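Local coordinates for protein Csm3 (Thermoplasma volcanium, PDB 6AE2) that probably binds crRNA as a RAMP-family subunit of the type III-A CRISPR-Cas effector complex and may cleave target RNA as an endonuclease, at residues 76-81 with 174-179. Residues are numbered along the deposited sequence; the frame is centred on the assembly and turned at random.
Sequences PYIPGS and TKFKGK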
ATOM      1  N   PRO A  76      -1.116  11.882 -12.674  1.00 35.75           N
ATOM      2  CA  PRO A  76      -0.301  11.796 -11.457  1.00 29.69           C
ATOM      3  C   PRO A  76       1.181  11.630 -11.755  1.00 23.94           C
ATOM      4  O   PRO A  76       1.580  11.109 -12.801  1.00 24.39           O
ATOM      5  CB  PRO A  76      -0.855  10.554 -10.748  1.00 28.62           C
ATOM      6  CG  PRO A  76      -2.242  10.428 -11.247  1.00 34.00           C
ATOM      7  CD  PRO A  76      -2.202  10.885 -12.675  1.00 34.75           C
ATOM      8  N   TYR A  77       1.995  12.098 -10.815  1.00 23.71           N
ATOM      9  CA  TYR A  77       3.405  11.753 -10.745  1.00 21.15           C
ATOM     10  C   TYR A  77       3.772  11.619  -9.275  1.00 21.27           C
ATOM     11  O   TYR A  77       3.063  12.110  -8.393  1.00 28.49           O
ATOM     12  CB  TYR A  77       4.297  12.788 -11.448  1.00 20.58           C
ATOM     13  CG  TYR A  77       4.538  14.067 -10.672  1.00 23.51           C
ATOM     14  CD1 TYR A  77       3.667  15.143 -10.782  1.00 26.30           C
ATOM     15  CD2 TYR A  77       5.648  14.205  -9.844  1.00 16.14           C
ATOM     16  CE1 TYR A  77       3.886  16.314 -10.082  1.00 27.67           C
ATOM     17  CE2 TYR A  77       5.871  15.373  -9.137  1.00 16.81           C
ATOM     18  CZ  TYR A  77       4.988  16.423  -9.262  1.00 25.86           C
ATOM     19  OH  TYR A  77       5.206  17.587  -8.565  1.00 29.65           O
ATOM     20  N   ILE A  78       4.879  10.936  -9.012  1.00 24.80           N
ATOM     21  CA  ILE A  78       5.333  10.703  -7.646  1.00 26.38           C
ATOM     22  C   ILE A  78       6.520  11.627  -7.384  1.00 20.99           C
ATOM     23  O   ILE A  78       7.597  11.433  -7.967  1.00 20.21           O
ATOM     24  CB  ILE A  78       5.702   9.234  -7.407  1.00 24.89           C
ATOM     25  CG1 ILE A  78       4.475   8.344  -7.609  1.00 26.98           C
ATOM     26  CG2 ILE A  78       6.252   9.049  -6.004  1.00 15.66           C
ATOM     27  CD1 ILE A  78       4.683   6.907  -7.171  1.00 25.62           C
ATOM     28  N   PRO A  79       6.374  12.637  -6.531  1.00 24.35           N
ATOM     29  CA  PRO A  79       7.505  13.530  -6.255  1.00 28.29           C
ATOM     30  C   PRO A  79       8.644  12.778  -5.584  1.00 28.36           C
ATOM     31  O   PRO A  79       8.425  11.910  -4.737  1.00 34.38           O
ATOM     32  CB  PRO A  79       6.908  14.595  -5.324  1.00 24.92           C
ATOM     33  CG  PRO A  79       5.415  14.447  -5.441  1.00 22.76           C
ATOM     34  CD  PRO A  79       5.161  13.019  -5.792  1.00 17.34           C
ATOM     35  N   GLY A  80       9.872  13.112  -5.986  1.00 27.92           N
ATOM     36  CA  GLY A  80      11.032  12.507  -5.356  1.00 27.29           C
ATOM     37  C   GLY A  80      11.126  12.819  -3.877  1.00 35.17           C
ATOM     38  O   GLY A  80      11.667  12.023  -3.103  1.00 43.02           O
ATOM     39  N   SER A  81      10.598  13.975  -3.463  1.00 34.81           N
ATOM     40  CA  SER A  81      10.592  14.321  -2.046  1.00 34.92           C
ATOM     41  C   SER A  81       9.777  13.316  -1.243  1.00 33.89           C
ATOM     42  O   SER A  81      10.107  13.015  -0.091  1.00 27.89           O
ATOM     43  CB  SER A  81      10.030  15.728  -1.849  1.00 31.27           C
ATOM     44  OG  SER A  81       9.737  16.339  -3.094  1.00 45.20           O
ATOM     45  N   THR A 174      -0.863   0.788 -11.729  1.00 18.51           N
ATOM     46  CA  THR A 174      -0.162   1.807 -12.495  1.00 31.59           C
ATOM     47  C   THR A 174       1.295   1.862 -12.061  1.00 31.63           C
ATOM     48  O   THR A 174       1.630   1.635 -10.894  1.00 23.21           O
ATOM     49  CB  THR A 174      -0.805   3.183 -12.320  1.00 38.09           C
ATOM     50  OG1 THR A 174      -0.244   3.824 -11.172  1.00 53.62           O
ATOM     51  CG2 THR A 174      -2.310   3.063 -12.162  1.00 35.06           C
ATOM     52  N   LYS A 175       2.168   2.157 -13.015  1.00 30.69           N
ATOM     53  CA  LYS A 175       3.602   2.088 -12.795  1.00 23.88           C
ATOM     54  C   LYS A 175       4.247   3.434 -13.081  1.00 23.33           C
ATOM     55  O   LYS A 175       3.852   4.141 -14.013  1.00 26.67           O
ATOM     56  CB  LYS A 175       4.231   0.998 -13.663  1.00 22.68           C
ATOM     57  CG  LYS A 175       4.053  -0.393 -13.078  1.00 27.83           C
ATOM     58  CD  LYS A 175       3.986  -1.460 -14.155  1.00 39.39           C
ATOM     59  CE  LYS A 175       3.975  -2.849 -13.538  1.00 43.90           C
ATOM     60  NZ  LYS A 175       4.416  -3.890 -14.506  1.00 50.00           N
ATOM     61  N   PHE A 176       5.236   3.779 -12.264  1.00 29.12           N
ATOM     62  CA  PHE A 176       5.977   5.025 -12.383  1.00 28.28           C
ATOM     63  C   PHE A 176       7.445   4.714 -12.634  1.00 29.03           C
ATOM     64  O   PHE A 176       8.000   3.777 -12.048  1.00 21.95           O
ATOM     65  CB  PHE A 176       5.838   5.878 -11.123  1.00 30.75           C
ATOM     66  CG  PHE A 176       4.439   6.363 -10.870  1.00 29.26           C
ATOM     67  CD1 PHE A 176       4.020   7.603 -11.330  1.00 24.03           C
ATOM     68  CD2 PHE A 176       3.538   5.571 -10.177  1.00 22.42           C
ATOM     69  CE1 PHE A 176       2.729   8.047 -11.095  1.00 16.53           C
ATOM     70  CE2 PHE A 176       2.249   6.007  -9.939  1.00 23.07           C
ATOM     71  CZ  PHE A 176       1.843   7.246 -10.398  1.00 22.24           C
ATOM     72  N   LYS A 177       8.071   5.504 -13.502  1.00 36.21           N
ATOM     73  CA  LYS A 177       9.480   5.351 -13.837  1.00 33.18           C
ATOM     74  C   LYS A 177      10.243   6.583 -13.377  1.00 28.12           C
ATOM     75  O   LYS A 177       9.834   7.714 -13.661  1.00 22.29           O
ATOM     76  CB  LYS A 177       9.667   5.143 -15.340  1.00 36.04           C
ATOM     77  CG  LYS A 177       9.252   3.769 -15.835  1.00 46.45           C
ATOM     78  CD  LYS A 177       9.380   3.676 -17.347  1.00 58.64           C
ATOM     79  CE  LYS A 177       9.064   2.276 -17.847  1.00 67.17           C
ATOM     80  NZ  LYS A 177       9.087   2.202 -19.337  1.00 67.79           N
ATOM     81  N   GLY A 178      11.345   6.359 -12.669  1.00 24.42           N
ATOM     82  CA  GLY A 178      12.171   7.450 -12.191  1.00 27.13           C
ATOM     83  C   GLY A 178      13.595   6.988 -11.974  1.00 31.43           C
ATOM     84  O   GLY A 178      13.870   5.797 -11.799  1.00 34.67           O
ATOM     85  N   LYS A 179      14.505   7.954 -11.989  1.00 30.54           N
ATOM     86  CA  LYS A 179      15.925   7.691 -11.813  1.00 27.08           C
ATOM     87  C   LYS A 179      16.345   7.947 -10.372  1.00 23.72           C
ATOM     88  O   LYS A 179      15.823   8.840  -9.700  1.00 31.41           O
ATOM     89  CB  LYS A 179      16.764   8.567 -12.749  1.00 28.74           C
ATOM     90  CG  LYS A 179      17.511   7.809 -13.840  1.00 33.95           C
ATOM     91  CD  LYS A 179      18.243   8.773 -14.769  1.00 37.37           C
ATOM     92  CE  LYS A 179      18.796   8.069 -16.000  1.00 37.67           C
ATOM     93  NZ  LYS A 179      17.726   7.708 -16.970  1.00 41.32           N
TER
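Ile78 lays its longer branch across one face of the Phe176 ring, and most of the contact hangs on that overlap. Its CG1 sits over the middle of the ring, 3.6 Å from the Phe176 centroid and only 4° off the ring normal, a clear CH-pi contact. From there the branch runs on over the CD2 side of the ring, with Ile78 CD1 3.5 Å from Phe176 CD2, and the two side chains cross at about a right angle. The torsions explain the meeting: CG1 of Ile78 stands anti to its own carbonyl carbon (chi1 -62°), and chi2 near -170° extends the chain across the ring instead of folding it back. The far rim of the phenyl ring reaches the backbone of the other strand, where Pro76 O lies at the edge, 3.7 Å from Phe176 CE1, and Tyr77 CA approaches the same carbon obliquely. Pro76 CB adds a looser apolar touch to Phe176 CZ at 4.3 Å. The axes of strands 76-78 and 175-179 stay 7.9 Å apart at their closest, with strand 125-132 between them; its Ala130 and Leu132 also pack against Phe176, while Ile36 and Leu42 touch Ile78. Ring and isoleucine together bridge over strand 125-132, a buried packing of next-but-one strands on one face of the antiparallel sheet in this member of the RAMP superfamily, whose proteins are built on RRM-like (ferredoxin-like) domains.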